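Local coordinates for protein methyltransferase type 12 (Clostridium thermocellum, PDB 3JWG) that probably transfers a methyl group from S-adenosyl-L-methionine to the 2'-hydroxyl of the 3'-terminal nucleotide of small RNAs, here represented by its C-terminal methyltransferase domain, at residues K98-Y103 / E129-Q134; V136-P141 / K169-W174; L13-L18 / L44-K49. All blocks are in the same frame, centred on the assembly; numbering follows the deposited sequence.

In the fold
The three contacts follow one another along the chain, 13-18/44-49 first, then 98-103/129-134, then 136-141/169-174, and their centres lie about 20 to 22 Å apart. All three are built around one seven-stranded sheet of order 3-2-1-4-5-7-6, the core of a class I methyltransferase. Contact 1 ties the loop before strand 105-109 to the end of helix 117-131; that helix leads directly into strand 135-141, which carries contact 2. Contacts 2 and 3 touch where Ser-139 OG packs on Arg-17 CD at 3.9 Å. Contact 3 lies nearer the bound magnesium than contact 1, its Leu-18 side chain being about 7 Å from the ion against about 13 Å for Phe-100.

Contact 1. Residues K98-Y103 / E129-Q134; sequences KRFSGY and EFTRPQ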
# COMPACT_ATOMS: atom_id res chain seq x y z
N LYS A 98 10.97 -10.26 -11.36
CA LYS A 98 11.91 -10.79 -10.39
C LYS A 98 12.26 -9.80 -9.29
O LYS A 98 12.64 -10.20 -8.20
CB LYS A 98 13.20 -11.24 -11.09
CG LYS A 98 13.01 -12.43 -12.02
CD LYS A 98 14.34 -12.82 -12.67
CE LYS A 98 14.14 -13.88 -13.74
NZ LYS A 98 15.39 -14.09 -14.53
N ARG A 99 12.13 -8.52 -9.59
CA ARG A 99 12.45 -7.47 -8.63
C ARG A 99 11.43 -7.37 -7.49
O ARG A 99 11.62 -6.58 -6.57
CB ARG A 99 12.57 -6.13 -9.35
CG ARG A 99 13.75 -6.06 -10.32
CD ARG A 99 13.71 -4.78 -11.12
NE ARG A 99 12.56 -4.72 -12.02
CZ ARG A 99 12.29 -3.69 -12.81
NH1 ARG A 99 13.09 -2.63 -12.80
NH2 ARG A 99 11.22 -3.71 -13.60
N PHE A 100 10.36 -8.16 -7.56
CA PHE A 100 9.33 -8.15 -6.52
C PHE A 100 9.66 -9.16 -5.42
O PHE A 100 9.11 -9.11 -4.33
CB PHE A 100 7.96 -8.53 -7.09
CG PHE A 100 7.37 -7.51 -8.03
CD1 PHE A 100 7.61 -6.15 -7.86
CD2 PHE A 100 6.54 -7.92 -9.08
CE1 PHE A 100 7.03 -5.21 -8.70
CE2 PHE A 100 5.96 -6.98 -9.93
CZ PHE A 100 6.20 -5.63 -9.74
N SER A 101 10.58 -10.07 -5.73
CA SER A 101 10.97 -11.13 -4.82
C SER A 101 11.88 -10.76 -3.65
O SER A 101 12.67 -9.81 -3.73
CB SER A 101 11.65 -12.25 -5.61
OG SER A 101 10.97 -12.47 -6.83
N GLY A 102 11.74 -11.52 -2.56
CA GLY A 102 12.59 -11.34 -1.40
C GLY A 102 12.24 -10.33 -0.32
O GLY A 102 13.04 -10.11 0.59
N TYR A 103 11.05 -9.73 -0.37
CA TYR A 103 10.68 -8.74 0.64
C TYR A 103 9.96 -9.35 1.83
O TYR A 103 9.33 -10.40 1.71
CB TYR A 103 9.83 -7.64 -0.01
CG TYR A 103 10.65 -6.75 -0.90
CD1 TYR A 103 11.31 -5.64 -0.38
CD2 TYR A 103 10.87 -7.09 -2.24
CE1 TYR A 103 12.17 -4.88 -1.17
CE2 TYR A 103 11.74 -6.34 -3.04
CZ TYR A 103 12.38 -5.24 -2.50
OH TYR A 103 13.27 -4.52 -3.26
N GLU A 129 0.91 -14.03 -5.09
CA GLU A 129 1.56 -15.22 -5.65
C GLU A 129 3.00 -14.93 -6.05
O GLU A 129 3.90 -15.69 -5.72
CB GLU A 129 0.78 -15.75 -6.85
CG GLU A 129 1.23 -17.12 -7.32
CD GLU A 129 0.50 -17.58 -8.57
OE1 GLU A 129 -0.74 -17.69 -8.53
OE2 GLU A 129 1.18 -17.83 -9.59
N PHE A 130 3.22 -13.83 -6.77
CA PHE A 130 4.56 -13.46 -7.22
C PHE A 130 5.40 -12.87 -6.09
O PHE A 130 6.45 -13.42 -5.73
CB PHE A 130 4.47 -12.44 -8.37
CG PHE A 130 3.73 -12.94 -9.59
CD1 PHE A 130 3.40 -12.06 -10.62
CD2 PHE A 130 3.39 -14.29 -9.72
CE1 PHE A 130 2.74 -12.51 -11.76
CE2 PHE A 130 2.73 -14.75 -10.87
CZ PHE A 130 2.40 -13.86 -11.89
N THR A 131 4.95 -11.77 -5.52
CA THR A 131 5.68 -11.12 -4.44
C THR A 131 5.59 -12.00 -3.18
O THR A 131 6.60 -12.30 -2.55
CB THR A 131 5.10 -9.72 -4.19
OG1 THR A 131 4.94 -9.07 -5.46
CG2 THR A 131 6.02 -8.88 -3.33
N ARG A 132 4.37 -12.40 -2.84
CA ARG A 132 4.11 -13.28 -1.71
C ARG A 132 4.97 -13.06 -0.46
O ARG A 132 5.69 -13.96 -0.02
CB ARG A 132 4.26 -14.74 -2.19
CG ARG A 132 3.60 -15.79 -1.32
CD ARG A 132 3.58 -17.14 -2.04
NE ARG A 132 2.87 -18.17 -1.28
CZ ARG A 132 1.55 -18.24 -1.15
NH1 ARG A 132 0.76 -17.34 -1.72
NH2 ARG A 132 1.02 -19.21 -0.41
N PRO A 133 4.90 -11.85 0.14
CA PRO A 133 5.69 -11.57 1.34
C PRO A 133 4.99 -12.11 2.59
O PRO A 133 3.81 -12.46 2.55
CB PRO A 133 5.79 -10.05 1.34
CG PRO A 133 4.41 -9.66 0.82
CD PRO A 133 4.19 -10.64 -0.32
N GLN A 134 5.72 -12.18 3.70
CA GLN A 134 5.15 -12.68 4.95
C GLN A 134 3.95 -11.82 5.37
O GLN A 134 2.97 -12.33 5.90
CB GLN A 134 6.20 -12.68 6.06
CG GLN A 134 5.64 -13.04 7.42
CD GLN A 134 5.10 -14.46 7.49
OE1 GLN A 134 4.24 -14.76 8.30
NE2 GLN A 134 5.63 -15.33 6.64
O HOH W 1 8.71 -10.35 -1.98
O HOH W 2 8.52 -12.50 3.46
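The Phe-100 ring receives Thr-131 OG1 obliquely, 3.9 Å from its CG, while the edge of the Tyr-103 ring has water 1 and the Phe-100 carbonyl carbon in its plane. The Thr-131 hydroxyl touches the base of the phenylalanine, OG1 lying 3.5 Å from Phe-100 CB, and its polar need is met by Val-126 O in its own helix. Beyond this point the aromatic group leads away from Thr-131 to pack on Ile-34 and Leu-36 of strand 32-36. With Thr-131 CG2 anti to the backbone N (OG1 at chi1 -47°), the methyl meets Phe-100 O at 3.3 Å. The contact sits at one end of a beta-alpha-beta crossover of the Rossmann-like methyltransferase fold: residues 98-103 lead into its first strand, 105-109, and residues 129-134 carry the chain from helix 117-131 to its second, 135-141. A pi-type turn at 129-131 and the positive phi of Arg-132, 38°, mark that helix end. Water 1 spans the two segments, donating to Phe-100 O at 2.7 Å and to Thr-131 O at 2.9 Å while accepting from Tyr-103 N. Further along, Pro-133 CB packs against Tyr-103 O at 3.6 Å, and water 2 donates to that same Tyr-103 O while accepting from Gln-134 N at 2.8 Å. The distant hydroxyl of Tyr-103 pairs with Thr-57 OG1.

Contact 2. Residues V136-P141 / K169-W174; sequences VIVSTP and KEFQTW. Unlike the reference sequence in segment 169-174: Gln-172 (reference Glu).
In the helical turn that presents Phe-171 to Thr-140 and Val-138, Lys-169 O is gripped by two donors of one residue, Thr-173 N at 2.9 Å and Thr-173 OG1 at 2.6 Å. They reach the carbonyl from opposite faces of its plane, and this double grip satisfies the threonine within its own helix. Phe-171 makes the largest share of the contact. Its CG stands anti to the backbone N, which sends the ring toward the strand. Thr-140 CG2 lies over one face of that ring, 4.0 Å from the centroid of Phe-171 and 28° off the normal, a CH-pi contact; the two side chains run past each other in opposite directions. The chi1 of Thr-140, -168°, explains the division of labour: it places the methyl between the backbone N and the carbonyl carbon, over the phenylalanine, and leaves OG1 to pair with Glu-113. Val-138 CG1 adds a second apolar touch, 3.9 Å from Phe-171 CE1, and extends to Trp-174 CZ3 at 4.3 Å, meeting the indole obliquely. Trp-174 NE1 is turned elsewhere, hydrogen-bonded to Glu-124. The short axes of 136-141 and 169-174 pass 10.4 Å apart at 159°, so the helix runs nearly antiparallel to the strand it covers. The backbone of strand 135-141 pairs with strands 105-109 and 202-209, and Leu-120 of helix 117-131 packs beside Trp-174. Val-138 and Thr-140 face helix 168-182, whereas Ile-137 and Ser-139 meet helix 13-27: helices 168-182 and 117-131 cover one side of the sheet and helix 13-27 the other, the alpha/beta/alpha layering of the Rossmann-like methyltransferase fold.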
# COMPACT_ATOMS: atom_id res chain seq x y z
N VAL A 136 1.26 -8.52 4.08
CA VAL A 136 0.78 -7.63 3.03
C VAL A 136 -0.17 -6.65 3.71
O VAL A 136 -1.06 -7.06 4.46
CB VAL A 136 0.01 -8.37 1.92
CG1 VAL A 136 -0.55 -7.37 0.92
CG2 VAL A 136 0.93 -9.37 1.21
N ILE A 137 0.03 -5.36 3.48
CA ILE A 137 -0.83 -4.33 4.06
C ILE A 137 -1.54 -3.60 2.93
O ILE A 137 -0.89 -2.97 2.09
CB ILE A 137 -0.00 -3.31 4.88
CG1 ILE A 137 0.71 -4.03 6.04
CG2 ILE A 137 -0.92 -2.22 5.42
CD1 ILE A 137 1.66 -3.13 6.81
N VAL A 138 -2.87 -3.70 2.90
CA VAL A 138 -3.65 -3.03 1.86
C VAL A 138 -4.52 -1.96 2.52
O VAL A 138 -5.27 -2.25 3.45
CB VAL A 138 -4.59 -4.01 1.11
CG1 VAL A 138 -5.32 -3.27 -0.01
CG2 VAL A 138 -3.80 -5.19 0.55
N SER A 139 -4.39 -0.73 2.04
CA SER A 139 -5.16 0.39 2.57
C SER A 139 -5.99 1.00 1.44
O SER A 139 -5.49 1.22 0.34
CB SER A 139 -4.22 1.45 3.15
OG SER A 139 -4.94 2.56 3.65
N THR A 140 -7.25 1.29 1.73
CA THR A 140 -8.14 1.86 0.73
C THR A 140 -9.25 2.62 1.46
O THR A 140 -9.58 2.31 2.61
CB THR A 140 -8.75 0.74 -0.16
OG1 THR A 140 -9.39 1.32 -1.30
CG2 THR A 140 -9.74 -0.10 0.62
N PRO A 141 -9.81 3.65 0.81
CA PRO A 141 -10.89 4.46 1.39
C PRO A 141 -12.13 3.65 1.75
O PRO A 141 -12.42 2.62 1.15
CB PRO A 141 -11.20 5.46 0.27
CG PRO A 141 -9.89 5.63 -0.41
CD PRO A 141 -9.34 4.22 -0.46
N LYS A 169 -18.00 -3.64 3.39
CA LYS A 169 -18.40 -5.01 3.06
C LYS A 169 -17.69 -5.49 1.80
O LYS A 169 -17.27 -6.65 1.70
CB LYS A 169 -19.92 -5.07 2.85
CG LYS A 169 -20.42 -6.43 2.41
CD LYS A 169 -21.90 -6.40 2.10
CE LYS A 169 -22.39 -7.77 1.66
NZ LYS A 169 -22.13 -8.78 2.73
N GLU A 170 -17.57 -4.60 0.83
CA GLU A 170 -16.90 -4.93 -0.42
C GLU A 170 -15.43 -5.23 -0.18
O GLU A 170 -14.90 -6.19 -0.72
CB GLU A 170 -17.04 -3.79 -1.43
CG GLU A 170 -18.48 -3.56 -1.85
CD GLU A 170 -18.61 -2.46 -2.87
OE1 GLU A 170 -17.90 -1.44 -2.73
OE2 GLU A 170 -19.44 -2.60 -3.79
N PHE A 171 -14.78 -4.40 0.63
CA PHE A 171 -13.36 -4.62 0.90
C PHE A 171 -13.12 -5.90 1.69
O PHE A 171 -12.24 -6.69 1.37
CB PHE A 171 -12.77 -3.45 1.68
CG PHE A 171 -11.30 -3.61 2.00
CD1 PHE A 171 -10.35 -3.64 0.98
CD2 PHE A 171 -10.86 -3.73 3.31
CE1 PHE A 171 -8.98 -3.79 1.27
CE2 PHE A 171 -9.50 -3.87 3.61
CZ PHE A 171 -8.56 -3.90 2.59
N GLN A 172 -13.91 -6.11 2.75
CA GLN A 172 -13.72 -7.29 3.57
C GLN A 172 -14.04 -8.57 2.82
O GLN A 172 -13.34 -9.58 2.98
CB GLN A 172 -14.55 -7.17 4.85
CG GLN A 172 -13.95 -6.16 5.81
CD GLN A 172 -14.87 -5.81 6.96
OE1 GLN A 172 -15.69 -6.63 7.37
NE2 GLN A 172 -14.73 -4.60 7.47
N THR A 173 -15.07 -8.54 1.98
CA THR A 173 -15.44 -9.70 1.19
C THR A 173 -14.29 -10.03 0.24
O THR A 173 -13.89 -11.19 0.09
CB THR A 173 -16.72 -9.43 0.36
OG1 THR A 173 -17.80 -9.14 1.25
CG2 THR A 173 -17.07 -10.65 -0.49
N TRP A 174 -13.76 -8.99 -0.40
CA TRP A 174 -12.64 -9.14 -1.32
C TRP A 174 -11.41 -9.68 -0.59
O TRP A 174 -10.77 -10.63 -1.05
CB TRP A 174 -12.28 -7.79 -1.94
CG TRP A 174 -11.00 -7.82 -2.71
CD1 TRP A 174 -10.82 -8.28 -3.99
CD2 TRP A 174 -9.70 -7.41 -2.25
NE1 TRP A 174 -9.50 -8.18 -4.35
CE2 TRP A 174 -8.79 -7.65 -3.30
CE3 TRP A 174 -9.23 -6.86 -1.05
CZ2 TRP A 174 -7.42 -7.36 -3.19
CZ3 TRP A 174 -7.86 -6.57 -0.94
CH2 TRP A 174 -6.98 -6.82 -2.00

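Contact 3. Residues L13-L18 / L44-K49; sequences LNQQRL and LSLLLK
Leu-18 and Leu-46 are the nearest CA pair between helix 13-18 and helical residues 44-48, standing 7.8 Å apart. From the second helix Leu-46 alone reaches across, and its two methyls meet two residues that lie one turn apart, Gln-15 and Leu-18. Leu-46 CG is anti to its own carbonyl carbon (chi1 -67°), and this puts the branched end on the side of the first helix. CD1 touches Leu-18 CB at 3.4 Å, closer than usual van der Waals contact, so the packing is tight here. Both methyls also press on the Gln-15 amide: NE2 of Gln-15 lies 3.2 Å from Leu-46 CD2 and 3.3 Å from Leu-46 CD1, and the plane of the amide passes between the two carbons. The oxygen is less engaged, with Gln-15 OE1 at 3.5 Å from Leu-46 CD2. This approach depends on the bend in the glutamine chain at chi2, 53°, which folds the amide back toward the leucine although the CB itself does not face it. The contact sets one apolar pair beside an amide laid against methyls, and buries 139 Å² in all. Other faces of the helices serve different partners: Arg-17 forms a salt bridge with Glu-110, and Leu-44 and Leu-47 pack on Ile-56 of strand 55-60. The side chain of Leu-18 lies about 4 Å from that of Ile-109, which with Gly-37 binds the magnesium ion. Helix 42-48 follows strand 32-36 through the glycine-containing turn of Gly-37 and Gly-41, as in the glycine-rich first motif that binds S-adenosyl-L-methionine in Rossmann-like methyltransferases.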
# COMPACT_ATOMS: atom_id res chain seq x y z
N LEU A 13 -3.31 14.61 7.52
CA LEU A 13 -4.29 13.59 7.88
C LEU A 13 -3.79 12.26 7.33
O LEU A 13 -4.00 11.20 7.93
CB LEU A 13 -5.65 13.93 7.26
CG LEU A 13 -5.71 13.98 5.73
CD1 LEU A 13 -7.16 14.14 5.29
CD2 LEU A 13 -4.86 15.13 5.20
N ASN A 14 -3.15 12.32 6.17
CA ASN A 14 -2.61 11.14 5.52
C ASN A 14 -1.35 10.71 6.27
O ASN A 14 -1.00 9.53 6.28
CB ASN A 14 -2.26 11.45 4.07
CG ASN A 14 -3.45 11.99 3.29
OD1 ASN A 14 -4.44 11.29 3.10
ND2 ASN A 14 -3.35 13.24 2.86
N GLN A 15 -0.69 11.68 6.89
CA GLN A 15 0.53 11.41 7.64
C GLN A 15 0.24 10.42 8.77
O GLN A 15 1.09 9.61 9.12
CB GLN A 15 1.08 12.72 8.21
CG GLN A 15 2.26 12.55 9.17
CD GLN A 15 3.38 11.72 8.58
OE1 GLN A 15 3.94 12.06 7.53
NE2 GLN A 15 3.73 10.62 9.25
N GLN A 16 -0.97 10.49 9.32
CA GLN A 16 -1.36 9.59 10.40
C GLN A 16 -1.62 8.22 9.81
O GLN A 16 -1.27 7.20 10.41
CB GLN A 16 -2.62 10.11 11.10
CG GLN A 16 -2.88 9.52 12.49
CD GLN A 16 -3.35 8.07 12.47
OE1 GLN A 16 -4.34 7.73 11.82
NE2 GLN A 16 -2.63 7.21 13.19
N ARG A 17 -2.23 8.19 8.63
CA ARG A 17 -2.54 6.94 7.94
C ARG A 17 -1.25 6.19 7.60
O ARG A 17 -1.14 4.99 7.84
CB ARG A 17 -3.31 7.20 6.65
CG ARG A 17 -3.56 5.95 5.82
CD ARG A 17 -3.98 6.28 4.40
NE ARG A 17 -2.96 7.08 3.71
CZ ARG A 17 -3.05 7.49 2.45
NH1 ARG A 17 -4.12 7.18 1.73
NH2 ARG A 17 -2.07 8.21 1.92
N LEU A 18 -0.30 6.92 7.03
CA LEU A 18 0.97 6.33 6.65
C LEU A 18 1.73 5.90 7.90
O LEU A 18 2.40 4.87 7.89
CB LEU A 18 1.81 7.33 5.85
CG LEU A 18 1.14 7.84 4.58
CD1 LEU A 18 2.09 8.77 3.84
CD2 LEU A 18 0.74 6.67 3.70
N LEU A 44 7.62 6.10 1.58
CA LEU A 44 9.06 5.90 1.49
C LEU A 44 9.78 6.85 2.44
O LEU A 44 10.70 6.44 3.15
CB LEU A 44 9.54 6.14 0.05
CG LEU A 44 9.46 5.00 -0.97
CD1 LEU A 44 8.25 4.12 -0.74
CD2 LEU A 44 9.44 5.60 -2.36
N SER A 45 9.37 8.12 2.46
CA SER A 45 9.98 9.12 3.33
C SER A 45 9.93 8.69 4.79
O SER A 45 10.93 8.78 5.50
CB SER A 45 9.27 10.47 3.19
OG SER A 45 9.30 10.95 1.86
N LEU A 46 8.76 8.24 5.23
CA LEU A 46 8.58 7.82 6.62
C LEU A 46 9.40 6.58 6.96
O LEU A 46 9.91 6.46 8.08
CB LEU A 46 7.10 7.53 6.91
CG LEU A 46 6.10 8.69 6.91
CD1 LEU A 46 4.74 8.15 7.32
CD2 LEU A 46 6.54 9.78 7.87
N LEU A 47 9.51 5.66 6.01
CA LEU A 47 10.28 4.44 6.23
C LEU A 47 11.76 4.75 6.43
O LEU A 47 12.43 4.15 7.29
CB LEU A 47 10.09 3.49 5.04
CG LEU A 47 8.70 2.87 4.94
CD1 LEU A 47 8.57 2.05 3.66
CD2 LEU A 47 8.45 1.98 6.17
N LEU A 48 12.28 5.71 5.66
CA LEU A 48 13.68 6.11 5.76
C LEU A 48 14.03 6.72 7.11
O LEU A 48 15.19 6.71 7.53
CB LEU A 48 14.02 7.10 4.64
CG LEU A 48 14.21 6.53 3.23
CD1 LEU A 48 14.30 7.66 2.21
CD2 LEU A 48 15.48 5.67 3.20
N LYS A 49 13.03 7.26 7.80
CA LYS A 49 13.27 7.87 9.10
C LYS A 49 13.43 6.83 10.21
O LYS A 49 13.81 7.16 11.33
CB LYS A 49 12.14 8.84 9.44
CG LYS A 49 11.94 9.92 8.39
CD LYS A 49 10.88 10.92 8.82
CE LYS A 49 10.54 11.89 7.70
NZ LYS A 49 11.73 12.62 7.19